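Local structure of flagellar assembly factor FliW (Geobacillus thermodenitrificans, 5DMD) at residues T43-V51 against F58-Y66; Y70-Q81 against L121-Y132. The protein probably acts as an anti-CsrA protein that binds CsrA, relieves its repression of flagellin translation, and also binds flagellin during assembly of the flagellum. The protein carries 1 engineered substitution. All coordinates share one frame; numbering follows the deposited sequence.

Contact 1: residues T43-V51 against F58-Y66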
loop_
_atom_site.group_PDB
_atom_site.type_symbol
_atom_site.label_atom_id
_atom_site.label_comp_id
_atom_site.label_asym_id
_atom_site.label_seq_id
_atom_site.Cartn_x
_atom_site.Cartn_y
_atom_site.Cartn_z
ATOM N N THR A 43 -8.523 -12.195 -5.625
ATOM C CA THR A 43 -8.733 -10.784 -5.918
ATOM C C THR A 43 -7.400 -10.121 -6.239
ATOM O O THR A 43 -6.344 -10.671 -5.931
ATOM C CB THR A 43 -9.371 -10.055 -4.719
ATOM O OG1 THR A 43 -8.548 -10.227 -3.561
ATOM C CG2 THR A 43 -10.762 -10.606 -4.436
ATOM N N PRO A 44 -7.442 -8.941 -6.868
ATOM C CA PRO A 44 -6.208 -8.165 -7.044
ATOM C C PRO A 44 -5.850 -7.377 -5.793
ATOM O O PRO A 44 -5.072 -6.419 -5.862
ATOM C CB PRO A 44 -6.545 -7.219 -8.208
ATOM C CG PRO A 44 -7.866 -7.690 -8.756
ATOM C CD PRO A 44 -8.561 -8.360 -7.625
ATOM N N PHE A 45 -6.399 -7.771 -4.648
ATOM C CA PHE A 45 -6.288 -7.000 -3.419
ATOM C C PHE A 45 -5.366 -7.690 -2.424
ATOM O O PHE A 45 -5.428 -8.910 -2.234
ATOM C CB PHE A 45 -7.663 -6.791 -2.786
ATOM C CG PHE A 45 -8.667 -6.203 -3.725
ATOM C CD1 PHE A 45 -8.330 -5.139 -4.536
ATOM C CD2 PHE A 45 -9.941 -6.735 -3.821
ATOM C CE1 PHE A 45 -9.248 -4.602 -5.412
ATOM C CE2 PHE A 45 -10.861 -6.205 -4.696
ATOM C CZ PHE A 45 -10.512 -5.141 -5.495
ATOM N N ILE A 46 -4.526 -6.888 -1.782
ATOM C CA ILE A 46 -3.591 -7.325 -0.755
ATOM C C ILE A 46 -3.848 -6.461 0.471
ATOM O O ILE A 46 -4.068 -5.252 0.341
ATOM C CB ILE A 46 -2.125 -7.144 -1.220
ATOM C CG1 ILE A 46 -1.868 -7.807 -2.577
ATOM C CG2 ILE A 46 -1.137 -7.654 -0.165
ATOM C CD1 ILE A 46 -2.132 -6.918 -3.778
ATOM N N ILE A 47 -3.826 -7.073 1.656
ATOM C CA ILE A 47 -4.008 -6.348 2.913
ATOM C C ILE A 47 -2.643 -6.012 3.495
ATOM O O ILE A 47 -1.823 -6.910 3.741
ATOM C CB ILE A 47 -4.832 -7.153 3.928
ATOM C CG1 ILE A 47 -6.167 -7.571 3.314
ATOM C CG2 ILE A 47 -5.061 -6.307 5.180
ATOM C CD1 ILE A 47 -6.986 -6.394 2.809
ATOM N N LEU A 48 -2.401 -4.725 3.734
ATOM C CA LEU A 48 -1.249 -4.291 4.521
ATOM C C LEU A 48 -1.663 -4.377 5.987
ATOM O O LEU A 48 -2.369 -3.503 6.492
ATOM C CB LEU A 48 -0.859 -2.869 4.120
ATOM C CG LEU A 48 0.367 -2.294 4.828
ATOM C CD1 LEU A 48 1.626 -3.065 4.430
ATOM C CD2 LEU A 48 0.495 -0.806 4.512
ATOM N N GLN A 49 -1.227 -5.435 6.676
ATOM C CA GLN A 49 -1.733 -5.791 8.003
ATOM C C GLN A 49 -0.677 -5.523 9.067
ATOM O O GLN A 49 0.417 -6.094 9.017
ATOM C CB GLN A 49 -2.109 -7.273 8.031
ATOM C CG GLN A 49 -2.533 -7.788 9.399
ATOM C CD GLN A 49 -3.858 -7.208 9.852
ATOM O OE1 GLN A 49 -4.884 -7.368 9.190
ATOM N NE2 GLN A 49 -3.830 -6.493 10.974
ATOM N N SER A 50 -1.007 -4.679 10.041
ATOM C CA SER A 50 -0.116 -4.479 11.173
ATOM C C SER A 50 0.029 -5.771 11.972
ATOM O O SER A 50 -0.952 -6.466 12.249
ATOM C CB SER A 50 -0.680 -3.397 12.094
ATOM O OG SER A 50 0.041 -3.388 13.314
ATOM N N VAL A 51 1.268 -6.079 12.368
ATOM C CA VAL A 51 1.566 -7.224 13.229
ATOM C C VAL A 51 1.234 -6.959 14.688
ATOM O O VAL A 51 1.126 -7.905 15.477
ATOM C CB VAL A 51 3.058 -7.540 12.999
ATOM C CG1 VAL A 51 3.588 -8.585 13.974
ATOM C CG2 VAL A 51 3.280 -7.986 11.584
ATOM N N PHE A 58 -4.954 -2.154 5.831
ATOM C CA PHE A 58 -5.339 -1.359 4.668
ATOM C C PHE A 58 -5.473 -2.221 3.418
ATOM O O PHE A 58 -4.723 -3.185 3.224
ATOM C CB PHE A 58 -4.298 -0.264 4.418
ATOM C CG PHE A 58 -4.048 0.617 5.609
ATOM C CD1 PHE A 58 -3.078 0.294 6.547
ATOM C CD2 PHE A 58 -4.781 1.783 5.783
ATOM C CE1 PHE A 58 -2.854 1.113 7.650
ATOM C CE2 PHE A 58 -4.558 2.612 6.880
ATOM C CZ PHE A 58 -3.597 2.277 7.811
ATOM N N VAL A 59 -6.433 -1.862 2.563
ATOM C CA VAL A 59 -6.649 -2.567 1.303
ATOM C C VAL A 59 -5.768 -1.944 0.232
ATOM O O VAL A 59 -5.887 -0.749 -0.052
ATOM C CB VAL A 59 -8.123 -2.516 0.882
ATOM C CG1 VAL A 59 -8.297 -3.256 -0.429
ATOM C CG2 VAL A 59 -9.007 -3.108 1.971
ATOM N N LEU A 60 -4.910 -2.761 -0.380
ATOM C CA LEU A 60 -3.956 -2.313 -1.383
ATOM C C LEU A 60 -4.263 -2.945 -2.732
ATOM O O LEU A 60 -4.789 -4.060 -2.814
ATOM C CB LEU A 60 -2.536 -2.723 -0.996
ATOM C CG LEU A 60 -1.720 -1.833 -0.052
ATOM C CD1 LEU A 60 -2.494 -1.385 1.166
ATOM C CD2 LEU A 60 -0.474 -2.612 0.362
ATOM N N ILE A 61 -3.910 -2.224 -3.794
ATOM C CA ILE A 61 -3.818 -2.796 -5.130
ATOM C C ILE A 61 -2.444 -2.475 -5.678
ATOM O O ILE A 61 -1.800 -1.499 -5.274
ATOM C CB ILE A 61 -4.881 -2.264 -6.118
ATOM C CG1 ILE A 61 -4.830 -0.735 -6.226
ATOM C CG2 ILE A 61 -6.272 -2.708 -5.712
ATOM C CD1 ILE A 61 -5.535 -0.178 -7.476
ATOM N N GLU A 62 -1.998 -3.289 -6.609
ATOM C CA GLU A 62 -0.901 -2.864 -7.449
ATOM C C GLU A 62 -1.447 -1.823 -8.426
ATOM O O GLU A 62 -2.431 -2.092 -9.129
ATOM C CB GLU A 62 -0.356 -4.072 -8.197
ATOM C CG GLU A 62 0.770 -3.742 -9.130
ATOM C CD GLU A 62 2.100 -3.955 -8.460
ATOM O OE1 GLU A 62 2.881 -2.985 -8.372
ATOM O OE2 GLU A 62 2.346 -5.071 -7.969
ATOM N N PRO A 63 -0.875 -0.619 -8.470
ATOM C CA PRO A 63 -1.558 0.489 -9.162
ATOM C C PRO A 63 -1.764 0.273 -10.646
ATOM O O PRO A 63 -2.781 0.723 -11.186
ATOM C CB PRO A 63 -0.656 1.701 -8.890
ATOM C CG PRO A 63 0.628 1.127 -8.364
ATOM C CD PRO A 63 0.295 -0.160 -7.713
ATOM N N PHE A 64 -0.830 -0.392 -11.331
ATOM C CA PHE A 64 -0.907 -0.451 -12.788
ATOM C C PHE A 64 -2.091 -1.272 -13.269
ATOM O O PHE A 64 -2.512 -1.114 -14.420
ATOM C CB PHE A 64 0.409 -0.994 -13.336
ATOM C CG PHE A 64 1.614 -0.276 -12.801
ATOM C CD1 PHE A 64 1.984 0.959 -13.306
ATOM C CD2 PHE A 64 2.361 -0.823 -11.770
ATOM C CE1 PHE A 64 3.090 1.622 -12.810
ATOM C CE2 PHE A 64 3.470 -0.161 -11.269
ATOM C CZ PHE A 64 3.834 1.065 -11.791
ATOM N N SER A 65 -2.660 -2.112 -12.400
ATOM C CA SER A 65 -3.818 -2.912 -12.781
ATOM C C SER A 65 -5.026 -2.042 -13.106
ATOM O O SER A 65 -5.856 -2.417 -13.941
ATOM C CB SER A 65 -4.148 -3.895 -11.659
ATOM O OG SER A 65 -4.365 -3.213 -10.436
ATOM N N TYR A 66 -5.143 -0.880 -12.460
ATOM C CA TYR A 66 -6.247 0.037 -12.694
ATOM C C TYR A 66 -5.803 1.380 -13.251
ATOM O O TYR A 66 -6.645 2.109 -13.784
ATOM C CB TYR A 66 -7.027 0.293 -11.389
ATOM C CG TYR A 66 -7.852 -0.888 -10.909
ATOM C CD1 TYR A 66 -7.293 -1.840 -10.068
ATOM C CD2 TYR A 66 -9.166 -1.051 -11.308
ATOM C CE1 TYR A 66 -8.036 -2.920 -9.622
ATOM C CE2 TYR A 66 -9.918 -2.131 -10.874
ATOM C CZ TYR A 66 -9.345 -3.061 -10.030
ATOM O OH TYR A 66 -10.078 -4.139 -9.586
HETATM O O HOH W 1 -3.465 -5.511 -7.447
#

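Contact 2: residues Y70-Q81 against L121-Y132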
loop_
_atom_site.group_PDB
_atom_site.type_symbol
_atom_site.label_atom_id
_atom_site.label_comp_id
_atom_site.label_asym_id
_atom_site.label_seq_id
_atom_site.Cartn_x
_atom_site.Cartn_y
_atom_site.Cartn_z
ATOM N N TYR A 70 0.282 5.205 -14.403
ATOM C CA TYR A 70 0.836 5.657 -13.131
ATOM C C TYR A 70 2.352 5.665 -13.201
ATOM O O TYR A 70 2.977 4.626 -13.427
ATOM C CB TYR A 70 0.379 4.728 -12.012
ATOM C CG TYR A 70 0.671 5.235 -10.609
ATOM C CD1 TYR A 70 0.270 6.502 -10.206
ATOM C CD2 TYR A 70 1.324 4.430 -9.694
ATOM C CE1 TYR A 70 0.534 6.955 -8.919
ATOM C CE2 TYR A 70 1.582 4.869 -8.413
ATOM C CZ TYR A 70 1.179 6.129 -8.027
ATOM O OH TYR A 70 1.435 6.553 -6.742
ATOM N N GLU A 71 2.943 6.840 -13.013
ATOM C CA GLU A 71 4.388 6.993 -13.101
ATOM C C GLU A 71 4.820 7.943 -11.998
ATOM O O GLU A 71 4.305 9.061 -11.901
ATOM C CB GLU A 71 4.783 7.536 -14.478
ATOM C CG GLU A 71 6.262 7.437 -14.798
ATOM C CD GLU A 71 6.603 8.089 -16.125
ATOM O OE1 GLU A 71 7.481 8.977 -16.147
ATOM O OE2 GLU A 71 5.989 7.714 -17.146
ATOM N N ILE A 72 5.747 7.494 -11.155
ATOM C CA ILE A 72 6.230 8.290 -10.041
ATOM C C ILE A 72 7.747 8.364 -10.098
ATOM O O ILE A 72 8.418 7.538 -10.721
ATOM C CB ILE A 72 5.754 7.761 -8.669
ATOM C CG1 ILE A 72 6.449 6.440 -8.336
ATOM C CG2 ILE A 72 4.244 7.602 -8.658
ATOM C CD1 ILE A 72 6.093 5.888 -6.962
ATOM N N ASP A 73 8.286 9.387 -9.451
ATOM C CA ASP A 73 9.725 9.583 -9.394
ATOM C C ASP A 73 10.078 9.707 -7.920
ATOM O O ASP A 73 9.753 10.713 -7.280
ATOM C CB ASP A 73 10.144 10.814 -10.200
ATOM C CG ASP A 73 11.642 11.038 -10.188
ATOM O OD1 ASP A 73 12.391 10.054 -10.024
ATOM O OD2 ASP A 73 12.078 12.186 -10.405
ATOM N N LEU A 74 10.698 8.665 -7.379
ATOM C CA LEU A 74 11.024 8.642 -5.961
ATOM C C LEU A 74 12.187 9.577 -5.671
ATOM O O LEU A 74 13.154 9.649 -6.434
ATOM C CB LEU A 74 11.399 7.229 -5.532
ATOM C CG LEU A 74 10.297 6.175 -5.651
ATOM C CD1 LEU A 74 10.837 4.811 -5.260
ATOM C CD2 LEU A 74 9.099 6.534 -4.800
ATOM N N ASP A 75 12.090 10.277 -4.545
ATOM C CA ASP A 75 13.112 11.217 -4.112
ATOM C C ASP A 75 14.352 10.471 -3.627
ATOM O O ASP A 75 14.296 9.299 -3.240
ATOM C CB ASP A 75 12.558 12.079 -2.981
ATOM C CG ASP A 75 12.158 11.256 -1.775
ATOM O OD1 ASP A 75 11.062 10.639 -1.810
ATOM O OD2 ASP A 75 12.933 11.228 -0.800
ATOM N N ASP A 76 15.489 11.180 -3.639
ATOM C CA ASP A 76 16.766 10.556 -3.296
ATOM C C ASP A 76 16.757 10.003 -1.877
ATOM O O ASP A 76 17.331 8.940 -1.612
ATOM C CB ASP A 76 17.903 11.565 -3.456
ATOM C CG ASP A 76 18.111 11.980 -4.893
ATOM O OD1 ASP A 76 17.672 11.237 -5.794
ATOM O OD2 ASP A 76 18.724 13.047 -5.117
ATOM N N ASN A 77 16.106 10.705 -0.954
ATOM C CA ASN A 77 16.060 10.238 0.426
ATOM C C ASN A 77 15.316 8.915 0.554
ATOM O O ASN A 77 15.744 8.024 1.294
ATOM C CB ASN A 77 15.443 11.295 1.330
ATOM C CG ASN A 77 15.591 10.939 2.784
ATOM O OD1 ASN A 77 16.705 10.867 3.299
ATOM N ND2 ASN A 77 14.472 10.697 3.453
ATOM N N THR A 78 14.187 8.776 -0.146
ATOM C CA THR A 78 13.462 7.508 -0.120
ATOM C C THR A 78 14.292 6.379 -0.720
ATOM O O THR A 78 14.323 5.263 -0.182
ATOM C CB THR A 78 12.133 7.648 -0.867
ATOM O OG1 THR A 78 11.279 8.566 -0.169
ATOM C CG2 THR A 78 11.442 6.298 -1.034
ATOM N N LEU A 79 14.960 6.642 -1.846
ATOM C CA LEU A 79 15.784 5.607 -2.461
ATOM C C LEU A 79 16.860 5.122 -1.497
ATOM O O LEU A 79 17.118 3.916 -1.391
ATOM C CB LEU A 79 16.403 6.122 -3.766
ATOM C CG LEU A 79 15.410 6.459 -4.888
ATOM C CD1 LEU A 79 16.085 7.266 -5.987
ATOM C CD2 LEU A 79 14.789 5.205 -5.465
ATOM N N GLU A 80 17.488 6.049 -0.777
ATOM C CA GLU A 80 18.496 5.670 0.205
ATOM C C GLU A 80 17.881 4.886 1.366
ATOM O O GLU A 80 18.389 3.824 1.751
ATOM C CB GLU A 80 19.240 6.915 0.691
ATOM C CG GLU A 80 20.429 6.620 1.588
ATOM C CD GLU A 80 21.097 7.888 2.067
ATOM O OE1 GLU A 80 21.271 8.804 1.236
ATOM O OE2 GLU A 80 21.439 7.974 3.266
ATOM N N GLN A 81 16.778 5.389 1.931
ATOM C CA GLN A 81 16.176 4.746 3.094
ATOM C C GLN A 81 15.779 3.310 2.792
ATOM O O GLN A 81 15.888 2.431 3.656
ATOM C CB GLN A 81 14.936 5.524 3.537
ATOM C CG GLN A 81 15.232 6.789 4.317
ATOM C CD GLN A 81 14.024 7.706 4.425
ATOM O OE1 GLN A 81 13.139 7.698 3.570
ATOM N NE2 GLN A 81 13.982 8.502 5.491
ATOM N N LEU A 121 11.903 -3.815 3.438
ATOM C CA LEU A 121 11.799 -2.449 3.934
ATOM C C LEU A 121 10.691 -1.703 3.200
ATOM O O LEU A 121 10.590 -1.781 1.973
ATOM C CB LEU A 121 13.109 -1.698 3.685
ATOM C CG LEU A 121 14.375 -2.242 4.339
ATOM C CD1 LEU A 121 15.610 -1.541 3.753
ATOM C CD2 LEU A 121 14.327 -2.068 5.850
ATOM N N GLY A 122 9.895 -0.929 3.943
ATOM C CA GLY A 122 8.760 -0.236 3.360
ATOM C C GLY A 122 8.668 1.209 3.812
ATOM O O GLY A 122 9.178 1.589 4.865
ATOM N N LYS A 123 7.994 2.011 2.988
ATOM C CA LYS A 123 7.704 3.399 3.315
ATOM C C LYS A 123 6.425 3.793 2.597
ATOM O O LYS A 123 6.188 3.358 1.468
ATOM C CB LYS A 123 8.845 4.317 2.847
ATOM C CG LYS A 123 8.640 5.811 3.138
ATOM C CD LYS A 123 9.873 6.623 2.752
ATOM C CE LYS A 123 9.667 8.099 3.066
ATOM N NZ LYS A 123 10.822 8.929 2.605
ATOM N N GLN A 124 5.595 4.612 3.245
ATOM C CA GLN A 124 4.540 5.317 2.524
ATOM C C GLN A 124 5.070 6.688 2.139
ATOM O O GLN A 124 5.366 7.510 3.016
ATOM C CB GLN A 124 3.243 5.449 3.327
ATOM C CG GLN A 124 2.178 6.193 2.522
ATOM C CD GLN A 124 0.779 6.079 3.088
ATOM O OE1 GLN A 124 0.589 6.017 4.307
ATOM N NE2 GLN A 124 -0.210 6.052 2.205
ATOM N N VAL A 125 5.192 6.933 0.836
ATOM C CA VAL A 125 5.814 8.138 0.303
ATOM C C VAL A 125 4.702 9.091 -0.097
ATOM O O VAL A 125 3.770 8.693 -0.806
ATOM C CB VAL A 125 6.681 7.791 -0.919
ATOM C CG1 VAL A 125 7.264 9.055 -1.550
ATOM C CG2 VAL A 125 7.764 6.778 -0.554
ATOM N N ILE A 126 4.788 10.342 0.341
ATOM C CA ILE A 126 3.829 11.370 -0.037
ATOM C C ILE A 126 4.482 12.198 -1.137
ATOM O O ILE A 126 5.455 12.920 -0.886
ATOM C CB ILE A 126 3.421 12.243 1.156
ATOM C CG1 ILE A 126 2.808 11.383 2.257
ATOM C CG2 ILE A 126 2.383 13.267 0.728
ATOM C CD1 ILE A 126 2.494 12.148 3.529
ATOM N N LEU A 127 3.949 12.094 -2.352
ATOM C CA LEU A 127 4.521 12.772 -3.512
ATOM C C LEU A 127 4.065 14.227 -3.517
ATOM O O LEU A 127 2.862 14.502 -3.500
ATOM C CB LEU A 127 4.072 12.064 -4.790
ATOM C CG LEU A 127 4.333 10.557 -4.838
ATOM C CD1 LEU A 127 3.625 9.918 -6.020
ATOM C CD2 LEU A 127 5.826 10.273 -4.903
ATOM N N THR A 128 5.021 15.155 -3.551
ATOM C CA THR A 128 4.734 16.579 -3.417
ATOM C C THR A 128 4.815 17.345 -4.731
ATOM O O THR A 128 4.397 18.507 -4.777
ATOM C CB THR A 128 5.713 17.221 -2.425
ATOM O OG1 THR A 128 7.058 16.946 -2.836
ATOM C CG2 THR A 128 5.497 16.665 -1.025
ATOM N N ASN A 129 5.335 16.733 -5.793
ATOM C CA ASN A 129 5.670 17.440 -7.022
ATOM C C ASN A 129 4.739 17.094 -8.178
ATOM O O ASN A 129 5.073 17.368 -9.336
ATOM C CB ASN A 129 7.113 17.121 -7.417
ATOM C CG ASN A 129 7.409 15.629 -7.369
ATOM O OD1 ASN A 129 7.629 15.063 -6.298
ATOM N ND2 ASN A 129 7.398 14.983 -8.532
ATOM N N THR A 130 3.579 16.508 -7.900
ATOM C CA THR A 130 2.874 15.752 -8.923
ATOM C C THR A 130 1.411 16.161 -9.063
ATOM O O THR A 130 0.848 16.892 -8.246
ATOM C CB THR A 130 3.025 14.242 -8.685
ATOM O OG1 THR A 130 3.056 13.555 -9.944
ATOM C CG2 THR A 130 1.904 13.716 -7.808
ATOM N N ASN A 131 0.817 15.661 -10.149
ATOM C CA ASN A 131 -0.575 15.858 -10.529
ATOM C C ASN A 131 -1.526 14.906 -9.817
ATOM O O ASN A 131 -2.745 15.050 -9.960
ATOM C CB ASN A 131 -0.691 15.593 -12.029
ATOM C CG ASN A 131 0.160 14.408 -12.474
ATOM O OD1 ASN A 131 1.104 14.014 -11.784
ATOM N ND2 ASN A 131 -0.178 13.831 -13.621
ATOM N N TYR A 132 -1.007 13.937 -9.073
ATOM C CA TYR A 132 -1.826 12.892 -8.487
ATOM C C TYR A 132 -2.516 13.387 -7.224
ATOM O O TYR A 132 -1.981 14.212 -6.474
ATOM C CB TYR A 132 -0.960 11.676 -8.165
ATOM C CG TYR A 132 -0.368 11.022 -9.390
ATOM C CD1 TYR A 132 -1.183 10.567 -10.421
ATOM C CD2 TYR A 132 1.004 10.867 -9.524
ATOM C CE1 TYR A 132 -0.646 9.972 -11.545
ATOM C CE2 TYR A 132 1.552 10.276 -10.645
ATOM C CZ TYR A 132 0.723 9.829 -11.652
ATOM O OH TYR A 132 1.259 9.235 -12.770
#

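Contact 1: residues T43-V51 against F58-Y66
L48 and L60 meet on one side of an antiparallel beta hairpin formed by strands 45-50 and 57-61. The branched end of L60 packs against L48, with CD1 3.7 Å from L48 CB and CD2 almost as near. L48 holds its CG anti to the backbone N (chi1 -178°), while L60 holds its own beside the N. I46 and F58 share this face. L37 of strand 34-39 touches I46 and L48, and I95 of strand 90-97 touches L60, extending the face to either side.

The other face carries F45, I47, V59 and I61. I47 and V59 cross at a slant, and I47 CD1 touches V59 CG2 at 3.9 Å. F45 and I61 run side by side in the same direction. I61 CG2 sits in the plane of the F45 ring, at its edge, 3.4 Å from F45 CD1. The ring of P44 packs over one face of the F45 ring through its CD. F102 also meets this phenyl group.

Two hydrogen-bonded pairs hold the backbones together. I46 N gives a nearly straight bond to L60 O (169° at the hydrogen), and L60 N returns a short one of 2.7 Å to I46 O. L48 and F58 exchange the second pair of bonds. Between these pairs, I47 CA makes a CA-H...O contact with F58 O. Strand 34-39 flanks strand 45-50, and strand 90-97 flanks strand 57-61, so the hairpin is central to the sheet. Past its regular part, a water accepts from E62 N at 2.8 Å; its approach to P44 O is doubtfully short.

Contact 2: residues Y70-Q81 against L121-Y132
Y132 packs its ring against Y70 and E71, and K123 and L127 carry the rest of the contact. Y70 turns an edge toward the face of Y132, with ring centres 5.0 Å apart and planes at 59°. Y70 CE1 lies over the centre of the Y132 ring; N131 OD1 lies over its opposite face. The Y132 hydroxyl takes a nearly straight hydrogen bond from E71 N (2.9 Å, 169°). E71 O sits in the ring plane at the same edge. Together the stack and the hydroxyl bond limit how the Y132 ring can turn. The Y70 hydroxyl is hydrogen-bonded to L109 O.

K123 is fully extended, with CG anti to the backbone N (chi1 180°), and reaches from its strand to the helix. Its NZ donates to T78 OG1 and to Q81 OE1, each at 2.8 Å. Q81 accepts in the plane of its carbonyl. T78 OG1 in turn donates to D75 OD1 at 2.7 Å. D75 is the N-cap of helix 76-81, and its OD2 accepts from T78 N. The lysine charge lies near this carboxylate without touching it, which would probably favour the ionised aspartate.

L127 and I72 meet at about a right angle, L127 CD1 lying 3.6 Å from I72 CG2. V125 continues the apolar row: its CG2 meets T78 CG2 tip to tip at 3.7 Å.

Segment 121-132 is also hydrogen-bonded through its backbone to strand 106-116, and G122 to R21. The contact thus packs a short, N-capped helix and its preceding loop against strand 121-124 of the curled antiparallel sheet and the chain after it.

Contact 1 lies about 6 Å from the centre of the chain and contact 2 about 13 Å, each measured from contact centre to chain centre. Both are partly buried and bury similar surface, but their chemistry differs. Contact 1 pairs neighbouring strands through backbone bonds and apolar packing, aromatic and aliphatic. Contact 2 has no strand pairing between its segments and relies mainly on side chains: a lysine bridging to a helix, a tyrosine pair and a few apolar groups. Both reach the same antiparallel sheet, the first by its central hairpin, the second through strand 121-124. They touch directly where P63 CB packs on Y70 CD2 at 3.5 Å, as the chain runs from strand 57-61 toward helix 76-81.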